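Local coordinates for peptide-binding protein (Photobacterium damsela subsp. piscicida, PDB 6SQX), which cleaves the peptidoglycan of potentially competing bacteria as a secreted NlpC/P60 endopeptidase, probably by cysteine-peptidase chemistry, at residues 67-78 with 201-209; 78-86 with 338-349. All blocks are in the same frame, centred on the assembly; numbering follows the deposited sequence.

Contact 1 of 2, residues 67-78 with 201-209. With EDO (1,2-ethanediol), chain I.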
loop_
_atom_site.group_PDB
_atom_site.type_symbol
_atom_site.label_atom_id
_atom_site.label_comp_id
_atom_site.label_asym_id
_atom_site.label_seq_id
_atom_site.Cartn_x
_atom_site.Cartn_y
_atom_site.Cartn_z
ATOM N N GLN A 67 14.523 6.631 7.690
ATOM C CA GLN A 67 14.553 6.401 9.140
ATOM C C GLN A 67 15.946 6.075 9.653
ATOM O O GLN A 67 16.153 6.064 10.867
ATOM C CB GLN A 67 13.584 5.275 9.551
ATOM C CG GLN A 67 12.139 5.539 9.155
ATOM C CD GLN A 67 11.570 6.828 9.708
ATOM O OE1 GLN A 67 12.044 7.383 10.705
ATOM N NE2 GLN A 67 10.507 7.273 9.089
ATOM N N TRP A 68 16.882 5.744 8.767
ATOM C CA TRP A 68 18.258 5.487 9.155
ATOM C C TRP A 68 19.121 6.711 8.953
ATOM O O TRP A 68 20.333 6.660 9.192
ATOM C CB TRP A 68 18.828 4.295 8.374
ATOM C CG TRP A 68 18.305 2.966 8.775
ATOM C CD1 TRP A 68 17.385 2.690 9.761
ATOM C CD2 TRP A 68 18.621 1.705 8.158
ATOM N NE1 TRP A 68 17.148 1.314 9.820
ATOM C CE2 TRP A 68 17.893 0.705 8.847
ATOM C CE3 TRP A 68 19.471 1.325 7.111
ATOM C CZ2 TRP A 68 17.981 -0.653 8.503
ATOM C CZ3 TRP A 68 19.569 -0.027 6.793
ATOM C CH2 TRP A 68 18.813 -0.991 7.470
ATOM N N SER A 69 18.502 7.836 8.588
ATOM C CA SER A 69 19.256 9.038 8.257
ATOM C C SER A 69 19.384 9.975 9.452
ATOM O O SER A 69 18.637 9.906 10.419
ATOM C CB SER A 69 18.618 9.782 7.080
ATOM O OG SER A 69 17.539 10.604 7.486
ATOM N N ASP A 70 20.359 10.866 9.361
ATOM C CA ASP A 70 20.545 11.800 10.454
ATOM C C ASP A 70 19.399 12.796 10.543
ATOM O O ASP A 70 19.250 13.444 11.585
ATOM C CB ASP A 70 21.883 12.542 10.298
ATOM C CG ASP A 70 23.087 11.665 10.608
ATOM O OD1 ASP A 70 22.878 10.546 11.143
ATOM O OD2 ASP A 70 24.239 12.109 10.337
ATOM N N ASP A 71 18.595 12.927 9.475
ATOM C CA ASP A 71 17.499 13.893 9.401
ATOM C C ASP A 71 16.276 13.469 10.215
ATOM O O ASP A 71 15.481 14.324 10.624
ATOM C CB ASP A 71 17.068 14.076 7.937
ATOM C CG ASP A 71 18.158 14.689 7.067
ATOM O OD1 ASP A 71 18.885 15.586 7.555
ATOM O OD2 ASP A 71 18.296 14.264 5.890
ATOM N N ALA A 72 16.090 12.180 10.438
ATOM C CA ALA A 72 14.889 11.670 11.072
ATOM C C ALA A 72 15.004 11.747 12.596
ATOM O O ALA A 72 16.105 11.691 13.165
ATOM C CB ALA A 72 14.712 10.204 10.653
ATOM N N ASN A 73 13.855 11.867 13.255
ATOM C CA ASN A 73 13.824 11.919 14.712
ATOM C C ASN A 73 12.561 11.239 15.222
ATOM O O ASN A 73 11.657 10.896 14.447
ATOM C CB ASN A 73 13.979 13.364 15.257
ATOM C CG ASN A 73 12.784 14.241 14.934
ATOM O OD1 ASN A 73 11.657 13.933 15.317
ATOM N ND2 ASN A 73 13.025 15.352 14.229
ATOM N N GLN A 74 12.494 11.041 16.544
ATOM C CA GLN A 74 11.404 10.269 17.128
ATOM C C GLN A 74 10.123 11.069 17.330
ATOM O O GLN A 74 9.096 10.478 17.703
ATOM C CB GLN A 74 11.812 9.657 18.469
ATOM C CG GLN A 74 12.849 8.536 18.389
ATOM C CD GLN A 74 13.273 8.125 19.760
ATOM O OE1 GLN A 74 13.710 8.973 20.558
ATOM N NE2 GLN A 74 13.118 6.850 20.088
ATOM N N ASN A 75 10.138 12.388 17.077
ATOM C CA ASN A 75 8.998 13.255 17.377
ATOM C C ASN A 75 8.159 13.618 16.157
ATOM O O ASN A 75 6.976 13.977 16.313
ATOM C CB ASN A 75 9.489 14.531 18.075
ATOM C CG ASN A 75 10.207 14.212 19.348
ATOM O OD1 ASN A 75 9.589 13.782 20.324
ATOM N ND2 ASN A 75 11.528 14.400 19.355
ATOM N N ASP A 76 8.758 13.580 14.974
ATOM C CA ASP A 76 8.166 14.092 13.747
ATOM C C ASP A 76 7.984 12.937 12.774
ATOM O O ASP A 76 8.887 12.108 12.612
ATOM C CB ASP A 76 9.103 15.132 13.079
ATOM C CG ASP A 76 9.426 16.337 13.986
ATOM O OD1 ASP A 76 8.600 16.627 14.885
ATOM O OD2 ASP A 76 10.482 16.964 13.767
ATOM N N PHE A 77 6.835 12.916 12.099
ATOM C CA PHE A 77 6.524 11.887 11.110
ATOM C C PHE A 77 6.081 12.543 9.808
ATOM O O PHE A 77 5.210 13.420 9.816
ATOM C CB PHE A 77 5.430 10.924 11.620
ATOM C CG PHE A 77 4.819 10.089 10.529
ATOM C CD1 PHE A 77 5.560 9.082 9.892
ATOM C CD2 PHE A 77 3.521 10.335 10.115
ATOM C CE1 PHE A 77 4.992 8.307 8.856
ATOM C CE2 PHE A 77 2.958 9.569 9.069
ATOM C CZ PHE A 77 3.712 8.572 8.445
ATOM N N TYR A 78 6.666 12.111 8.694
ATOM C CA TYR A 78 6.358 12.629 7.362
ATOM C C TYR A 78 5.647 11.563 6.536
ATOM O O TYR A 78 6.191 10.481 6.360
ATOM C CB TYR A 78 7.656 12.984 6.631
ATOM C CG TYR A 78 8.364 14.159 7.256
ATOM C CD1 TYR A 78 9.115 14.008 8.434
ATOM C CD2 TYR A 78 8.276 15.431 6.683
ATOM C CE1 TYR A 78 9.752 15.119 9.037
ATOM C CE2 TYR A 78 8.925 16.536 7.256
ATOM C CZ TYR A 78 9.634 16.381 8.435
ATOM O OH TYR A 78 10.265 17.473 9.006
ATOM N N ILE A 201 6.288 2.450 15.737
ATOM C CA ILE A 201 7.380 2.579 14.776
ATOM C C ILE A 201 6.964 3.496 13.635
ATOM O O ILE A 201 5.785 3.814 13.459
ATOM C CB ILE A 201 7.778 1.197 14.195
ATOM C CG1 ILE A 201 6.642 0.591 13.305
ATOM C CG2 ILE A 201 8.114 0.249 15.344
ATOM C CD1 ILE A 201 7.067 -0.578 12.467
ATOM N N LYS A 202 7.941 3.895 12.828
ATOM C CA LYS A 202 7.609 4.523 11.555
ATOM C C LYS A 202 8.584 4.049 10.492
ATOM O O LYS A 202 9.757 3.796 10.784
ATOM C CB LYS A 202 7.599 6.068 11.659
ATOM C CG LYS A 202 8.877 6.687 12.279
ATOM C CD LYS A 202 8.567 8.162 12.569
ATOM C CE LYS A 202 9.756 8.890 13.193
ATOM N NZ LYS A 202 10.741 9.439 12.196
ATOM N N GLY A 203 8.084 3.937 9.264
ATOM C CA GLY A 203 8.922 3.546 8.141
ATOM C C GLY A 203 8.060 3.390 6.903
ATOM O O GLY A 203 6.842 3.204 6.998
ATOM N N GLN A 204 8.717 3.493 5.739
ATOM C CA GLN A 204 7.997 3.377 4.465
ATOM C C GLN A 204 6.808 4.348 4.355
ATOM O O GLN A 204 5.877 4.138 3.567
ATOM C CB GLN A 204 7.593 1.918 4.179
ATOM C CG GLN A 204 8.619 1.122 3.380
ATOM C CD GLN A 204 8.701 1.590 1.946
ATOM O OE1 GLN A 204 8.839 2.789 1.689
ATOM N NE2 GLN A 204 8.558 0.668 0.988
ATOM N N GLY A 205 6.846 5.482 5.068
ATOM C CA GLY A 205 5.737 6.421 4.967
ATOM C C GLY A 205 4.539 6.064 5.824
ATOM O O GLY A 205 3.433 6.602 5.614
ATOM N N THR A 206 4.717 5.176 6.807
ATOM C CA THR A 206 3.667 4.767 7.743
ATOM C C THR A 206 4.133 4.931 9.188
ATOM O O THR A 206 5.310 4.697 9.504
ATOM C CB THR A 206 3.260 3.276 7.484
ATOM O OG1 THR A 206 2.426 3.193 6.327
ATOM C CG2 THR A 206 2.507 2.686 8.666
ATOM N N LEU A 207 3.193 5.326 10.058
ATOM C CA LEU A 207 3.396 5.420 11.497
ATOM C C LEU A 207 2.390 4.500 12.172
ATOM O O LEU A 207 1.199 4.553 11.859
ATOM C CB LEU A 207 3.109 6.846 11.972
ATOM C CG LEU A 207 3.003 7.098 13.485
ATOM C CD1 LEU A 207 4.430 7.013 14.142
ATOM C CD2 LEU A 207 2.372 8.484 13.743
ATOM N N GLY A 208 2.839 3.677 13.111
ATOM C CA GLY A 208 1.870 2.925 13.887
ATOM C C GLY A 208 2.512 1.807 14.686
ATOM O O GLY A 208 3.723 1.718 14.788
ATOM N N TRP A 209 1.659 0.995 15.305
ATOM C CA TRP A 209 2.090 0.010 16.283
ATOM C C TRP A 209 2.186 -1.379 15.657
ATOM O O TRP A 209 1.335 -1.781 14.841
ATOM C CB TRP A 209 1.067 -0.063 17.422
ATOM C CG TRP A 209 0.913 1.245 18.203
ATOM C CD1 TRP A 209 0.135 2.315 17.863
ATOM C CD2 TRP A 209 1.558 1.589 19.435
ATOM N NE1 TRP A 209 0.275 3.322 18.804
ATOM C CE2 TRP A 209 1.119 2.888 19.790
ATOM C CE3 TRP A 209 2.449 0.921 20.275
ATOM C CZ2 TRP A 209 1.546 3.540 20.956
ATOM C CZ3 TRP A 209 2.889 1.572 21.424
ATOM C CH2 TRP A 209 2.418 2.858 21.766
HETATM C C1 EDO I . -2.172 7.686 13.365
HETATM O O1 EDO I . -3.085 6.764 13.981
HETATM C C2 EDO I . -1.119 6.868 12.634
HETATM O O2 EDO I . -0.834 5.725 13.432
HETATM O O HOH W 1 9.096 6.560 6.519
HETATM O O HOH W 2 11.520 12.377 11.553
#
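Phe77 lies against Leu207, whose CB sits squarely over the ring, 3.7 Å from the centroid and only 2° off the normal. Gly205 O comes up at the ring edge, 3.5 Å from Phe77 CZ, so the turn and the strand after it close tightly on this one side chain. With CG of Phe77 anti to the backbone N (chi1 165°), the ring reaches across to them. Lys202 runs past Phe77 in the reverse direction and bends at its last torsion, which brings NZ between carbonyl groups: it donates to Asn73 O at 2.8 Å and to a lone pair of Gln67 OE1, in the carbonyl plane, at 2.9 Å. A weak third bond goes to Asp76 O. Waters complete this gripped polar cluster, one joining Lys202 NZ, Asn73 N and Asp76 O, another linking Gln67 NE2 to Gly205 N.

The looser side lies at partly exposed Asn73 and Asp76, which meet the hairpin mainly through their carbonyls, and at Leu207, whose O accepts from a 1,2-ethanediol, probably from the crystallisation liquor. The 201-209 segment is a beta hairpin, strands 198-203 and 206-211 joined by a type I' turn, within the SH3 domain of SH3b1 type.

Contact 2 of 2, residues 78-86 with 338-349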
loop_
_atom_site.group_PDB
_atom_site.type_symbol
_atom_site.label_atom_id
_atom_site.label_comp_id
_atom_site.label_asym_id
_atom_site.label_seq_id
_atom_site.Cartn_x
_atom_site.Cartn_y
_atom_site.Cartn_z
ATOM N N TYR A 78 6.666 12.111 8.694
ATOM C CA TYR A 78 6.358 12.629 7.362
ATOM C C TYR A 78 5.647 11.563 6.536
ATOM O O TYR A 78 6.191 10.481 6.360
ATOM C CB TYR A 78 7.656 12.984 6.631
ATOM C CG TYR A 78 8.364 14.159 7.256
ATOM C CD1 TYR A 78 9.115 14.008 8.434
ATOM C CD2 TYR A 78 8.276 15.431 6.683
ATOM C CE1 TYR A 78 9.752 15.119 9.037
ATOM C CE2 TYR A 78 8.925 16.536 7.256
ATOM C CZ TYR A 78 9.634 16.381 8.435
ATOM O OH TYR A 78 10.265 17.473 9.006
ATOM N N TYR A 79 4.492 11.888 5.945
ATOM C CA TYR A 79 3.978 10.963 4.921
ATOM C C TYR A 79 4.891 10.910 3.712
ATOM O O TYR A 79 4.929 9.884 3.015
ATOM C CB TYR A 79 2.563 11.373 4.472
ATOM C CG TYR A 79 1.568 11.192 5.565
ATOM C CD1 TYR A 79 1.132 9.917 5.933
ATOM C CD2 TYR A 79 1.054 12.295 6.258
ATOM C CE1 TYR A 79 0.235 9.735 6.975
ATOM C CE2 TYR A 79 0.123 12.121 7.296
ATOM C CZ TYR A 79 -0.287 10.827 7.641
ATOM O OH TYR A 79 -1.172 10.613 8.677
ATOM N N VAL A 80 5.599 11.991 3.403
ATOM C CA VAL A 80 6.576 12.042 2.321
ATOM C C VAL A 80 7.865 12.598 2.923
ATOM O O VAL A 80 7.939 13.811 3.204
ATOM C CB VAL A 80 6.058 12.913 1.159
ATOM C CG1 VAL A 80 7.132 13.054 0.047
ATOM C CG2 VAL A 80 4.739 12.317 0.617
ATOM N N PRO A 81 8.867 11.771 3.215
ATOM C CA PRO A 81 10.081 12.262 3.895
ATOM C C PRO A 81 10.628 13.497 3.207
ATOM O O PRO A 81 10.660 13.602 1.980
ATOM C CB PRO A 81 11.051 11.072 3.777
ATOM C CG PRO A 81 10.153 9.899 3.841
ATOM C CD PRO A 81 8.879 10.305 3.045
ATOM N N ASN A 82 11.009 14.475 4.026
ATOM C CA ASN A 82 11.627 15.742 3.624
ATOM C C ASN A 82 10.669 16.720 2.974
ATOM O O ASN A 82 11.092 17.851 2.665
ATOM C CB ASN A 82 12.864 15.580 2.723
ATOM C CG ASN A 82 14.000 14.861 3.413
ATOM O OD1 ASN A 82 14.616 13.913 2.853
ATOM N ND2 ASN A 82 14.298 15.286 4.641
ATOM N N ASN A 83 9.396 16.386 2.807
ATOM C CA ASN A 83 8.430 17.354 2.315
ATOM C C ASN A 83 7.659 17.857 3.530
ATOM O O ASN A 83 6.820 17.149 4.080
ATOM C CB ASN A 83 7.500 16.739 1.259
ATOM C CG ASN A 83 6.581 17.787 0.667
ATOM O OD1 ASN A 83 6.187 18.708 1.372
ATOM N ND2 ASN A 83 6.269 17.686 -0.621
ATOM N N THR A 84 7.953 19.097 3.968
ATOM C CA THR A 84 7.314 19.599 5.189
ATOM C C THR A 84 5.822 19.875 5.043
ATOM O O THR A 84 5.159 20.087 6.060
ATOM C CB THR A 84 8.012 20.851 5.710
ATOM O OG1 THR A 84 7.939 21.885 4.713
ATOM C CG2 THR A 84 9.459 20.516 6.048
ATOM N N GLN A 85 5.266 19.825 3.826
ATOM C CA GLN A 85 3.821 19.847 3.677
ATOM C C GLN A 85 3.156 18.614 4.269
ATOM O O GLN A 85 1.924 18.594 4.407
ATOM C CB GLN A 85 3.445 19.959 2.198
ATOM C CG GLN A 85 3.928 21.253 1.537
ATOM C CD GLN A 85 3.184 22.500 1.920
ATOM O OE1 GLN A 85 2.304 22.519 2.815
ATOM N NE2 GLN A 85 3.529 23.578 1.215
ATOM N N THR A 86 3.940 17.583 4.591
ATOM C CA THR A 86 3.408 16.305 5.070
ATOM C C THR A 86 3.873 15.980 6.488
ATOM O O THR A 86 3.746 14.826 6.938
ATOM C CB THR A 86 3.779 15.159 4.108
ATOM O OG1 THR A 86 5.163 14.814 4.210
ATOM C CG2 THR A 86 3.477 15.550 2.665
ATOM N N TRP A 338 9.414 4.931 -5.698
ATOM C CA TRP A 338 8.834 5.103 -4.369
ATOM C C TRP A 338 7.546 5.899 -4.480
ATOM O O TRP A 338 7.565 7.031 -4.994
ATOM C CB TRP A 338 9.795 5.883 -3.460
ATOM C CG TRP A 338 9.430 5.792 -2.002
ATOM C CD1 TRP A 338 9.818 4.814 -1.111
ATOM C CD2 TRP A 338 8.596 6.707 -1.260
ATOM N NE1 TRP A 338 9.281 5.072 0.128
ATOM C CE2 TRP A 338 8.516 6.220 0.060
ATOM C CE3 TRP A 338 7.926 7.897 -1.589
ATOM C CZ2 TRP A 338 7.781 6.864 1.056
ATOM C CZ3 TRP A 338 7.199 8.554 -0.592
ATOM C CH2 TRP A 338 7.126 8.037 0.712
ATOM N N LEU A 339 6.453 5.336 -3.952
ATOM C CA LEU A 339 5.189 6.039 -3.780
ATOM C C LEU A 339 4.864 6.135 -2.298
ATOM O O LEU A 339 5.206 5.240 -1.516
ATOM C CB LEU A 339 4.041 5.240 -4.438
ATOM C CG LEU A 339 4.099 5.046 -5.957
ATOM C CD1 LEU A 339 2.798 4.395 -6.469
ATOM C CD2 LEU A 339 4.426 6.317 -6.738
ATOM N N PRO A 340 4.160 7.194 -1.884
ATOM C CA PRO A 340 3.647 7.229 -0.503
ATOM C C PRO A 340 2.573 6.199 -0.241
ATOM O O PRO A 340 2.117 5.541 -1.178
ATOM C CB PRO A 340 3.112 8.656 -0.328
ATOM C CG PRO A 340 3.150 9.283 -1.651
ATOM C CD PRO A 340 3.909 8.428 -2.637
ATOM N N ARG A 341 2.110 6.090 0.994
ATOM C CA ARG A 341 1.227 4.997 1.384
ATOM C C ARG A 341 -0.193 5.138 0.838
ATOM O O ARG A 341 -0.798 4.142 0.391
ATOM C CB ARG A 341 1.188 4.909 2.902
ATOM C CG ARG A 341 0.076 4.007 3.452
ATOM C CD ARG A 341 0.336 2.540 3.129
ATOM N NE ARG A 341 -0.758 1.705 3.621
ATOM C CZ ARG A 341 -1.798 1.317 2.881
ATOM N NH1 ARG A 341 -1.899 1.727 1.631
ATOM N NH2 ARG A 341 -2.711 0.528 3.408
ATOM N N SER A 342 -0.800 6.326 0.937
ATOM C CA SER A 342 -2.227 6.457 0.688
ATOM C C SER A 342 -2.532 7.186 -0.615
ATOM O O SER A 342 -1.701 7.903 -1.184
ATOM C CB SER A 342 -2.931 7.119 1.877
ATOM O OG SER A 342 -2.707 6.342 3.057
ATOM N N SER A 343 -3.773 6.993 -1.081
ATOM C CA SER A 343 -4.172 7.526 -2.394
ATOM C C SER A 343 -4.028 9.041 -2.492
ATOM O O SER A 343 -3.605 9.546 -3.542
ATOM C CB SER A 343 -5.597 7.094 -2.780
ATOM O OG SER A 343 -6.561 7.610 -1.868
ATOM N N PHE A 344 -4.404 9.780 -1.439
ATOM C CA PHE A 344 -4.308 11.240 -1.514
ATOM C C PHE A 344 -2.857 11.671 -1.679
ATOM O O PHE A 344 -2.540 12.569 -2.479
ATOM C CB PHE A 344 -4.887 11.878 -0.257
ATOM C CG PHE A 344 -4.682 13.363 -0.208
ATOM C CD1 PHE A 344 -5.593 14.226 -0.810
ATOM C CD2 PHE A 344 -3.560 13.899 0.414
ATOM C CE1 PHE A 344 -5.400 15.617 -0.785
ATOM C CE2 PHE A 344 -3.367 15.288 0.441
ATOM C CZ PHE A 344 -4.292 16.134 -0.169
ATOM N N TYR A 345 -1.954 11.046 -0.919
ATOM C CA TYR A 345 -0.557 11.444 -1.005
ATOM C C TYR A 345 0.086 10.972 -2.299
ATOM O O TYR A 345 0.960 11.658 -2.846
ATOM C CB TYR A 345 0.207 10.992 0.241
ATOM C CG TYR A 345 -0.237 11.763 1.462
ATOM C CD1 TYR A 345 0.299 13.019 1.735
ATOM C CD2 TYR A 345 -1.212 11.259 2.325
ATOM C CE1 TYR A 345 -0.127 13.739 2.843
ATOM C CE2 TYR A 345 -1.639 11.963 3.437
ATOM C CZ TYR A 345 -1.096 13.208 3.687
ATOM O OH TYR A 345 -1.508 13.925 4.769
ATOM N N GLN A 346 -0.338 9.805 -2.821
ATOM C CA GLN A 346 0.147 9.389 -4.139
ATOM C C GLN A 346 -0.286 10.385 -5.202
ATOM O O GLN A 346 0.541 10.870 -5.998
ATOM C CB GLN A 346 -0.366 7.973 -4.480
ATOM C CG GLN A 346 0.239 6.906 -3.562
ATOM C CD GLN A 346 -0.263 5.518 -3.866
ATOM O OE1 GLN A 346 -1.254 5.348 -4.570
ATOM N NE2 GLN A 346 0.391 4.527 -3.289
ATOM N N ALA A 347 -1.585 10.723 -5.201
ATOM C CA ALA A 347 -2.121 11.599 -6.241
ATOM C C ALA A 347 -1.463 12.970 -6.214
ATOM O O ALA A 347 -1.223 13.562 -7.265
ATOM C CB ALA A 347 -3.624 11.763 -6.070
ATOM N N ASN A 348 -1.161 13.486 -5.020
ATOM C CA ASN A 348 -0.655 14.843 -4.886
ATOM C C ASN A 348 0.864 14.945 -4.834
ATOM O O ASN A 348 1.408 16.006 -5.170
ATOM C CB ASN A 348 -1.306 15.500 -3.672
ATOM C CG ASN A 348 -2.727 15.902 -3.959
ATOM O OD1 ASN A 348 -2.971 17.007 -4.459
ATOM N ND2 ASN A 348 -3.682 15.031 -3.642
ATOM N N TYR A 349 1.573 13.894 -4.422
ATOM C CA TYR A 349 3.007 14.018 -4.171
ATOM C C TYR A 349 3.873 13.065 -4.971
ATOM O O TYR A 349 5.104 13.168 -4.894
ATOM C CB TYR A 349 3.336 13.873 -2.671
ATOM C CG TYR A 349 2.659 14.970 -1.859
ATOM C CD1 TYR A 349 3.193 16.263 -1.804
ATOM C CD2 TYR A 349 1.483 14.720 -1.156
ATOM C CE1 TYR A 349 2.544 17.249 -1.102
ATOM C CE2 TYR A 349 0.827 15.716 -0.480
ATOM C CZ TYR A 349 1.383 16.977 -0.430
ATOM O OH TYR A 349 0.735 17.972 0.272
HETATM O O HOH W 3 3.152 7.877 3.142
HETATM O O HOH W 4 -0.509 17.631 2.568
#
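Asn83 O is held twice by Thr86, from its backbone N at 3.0 Å and from its OG1 at 2.9 Å. The same hydroxyl accepts from Val80 N, so the Thr86 side chain ties both ends of the loop together. These bonds fix its rotation (chi1 73°) and leave CG2 facing the helix, over one face of the Tyr349 ring, 4.1 Å from its centroid, while also touching Tyr345 CE1.

Tyr79 and Tyr345 form an offset stack, centroids 4.5 Å apart and planes at 22°. Tyr79 CB lies over the centre of the Tyr345 ring, and Phe344 CD2 covers the opposite face, so that ring is sandwiched. The loop carrying Tyr79 connects strands 76-78 and 87-89, a small antiparallel pair, and includes a type II turn from Val80 to Asn83. Its partner, helix 343-349 with the chain leading into it, lies in the NlpC/P60 region; there Arg341 forms a salt bridge with Asp323, the residue before Cys324 in sequence, which is a cysteinesulfonic acid in this crystal.

Val80 CG2 touches both Pro340 CG and Tyr349 CB, 3.9 Å from the latter. Asn83 turns its amide almost perpendicular to the Tyr349 ring, with ND2 3.6 Å from CD1. Near the start of the loop, Trp338 CH2 meets Tyr79 O edge-on and in plane at 3.7 Å, and also touches Pro81 CD. Tyr79 O further receives a water that accepts from Arg341 N. A second water, on the more exposed side, lies 2.6 Å from Tyr349 OH and donates to Gln85 O.

How the contacts relate
The two contacts meet at Tyr78, where strand 76-78 passes into the loop that follows, so one N-terminal element touches the SH3 hairpin in contact 1 and the NlpC/P60 helix in contact 2. Both are partly buried and of nearly equal area, but contact 2 lies nearer the centre of the chain, about 12 Å against 17 Å between centres. Contact 1 combines a buried ammonium group with a phenylalanine; contact 2 is mostly aromatic, and its polar links across the segments run through water. The SH3 and NlpC/P60 parts also touch directly: Gln204 OE1 and Trp338 NE1 are 2.8 Å apart, a probable hydrogen bond, and Gly205 O packs against Arg341 CB, and also against Tyr79 CD1 of the loop.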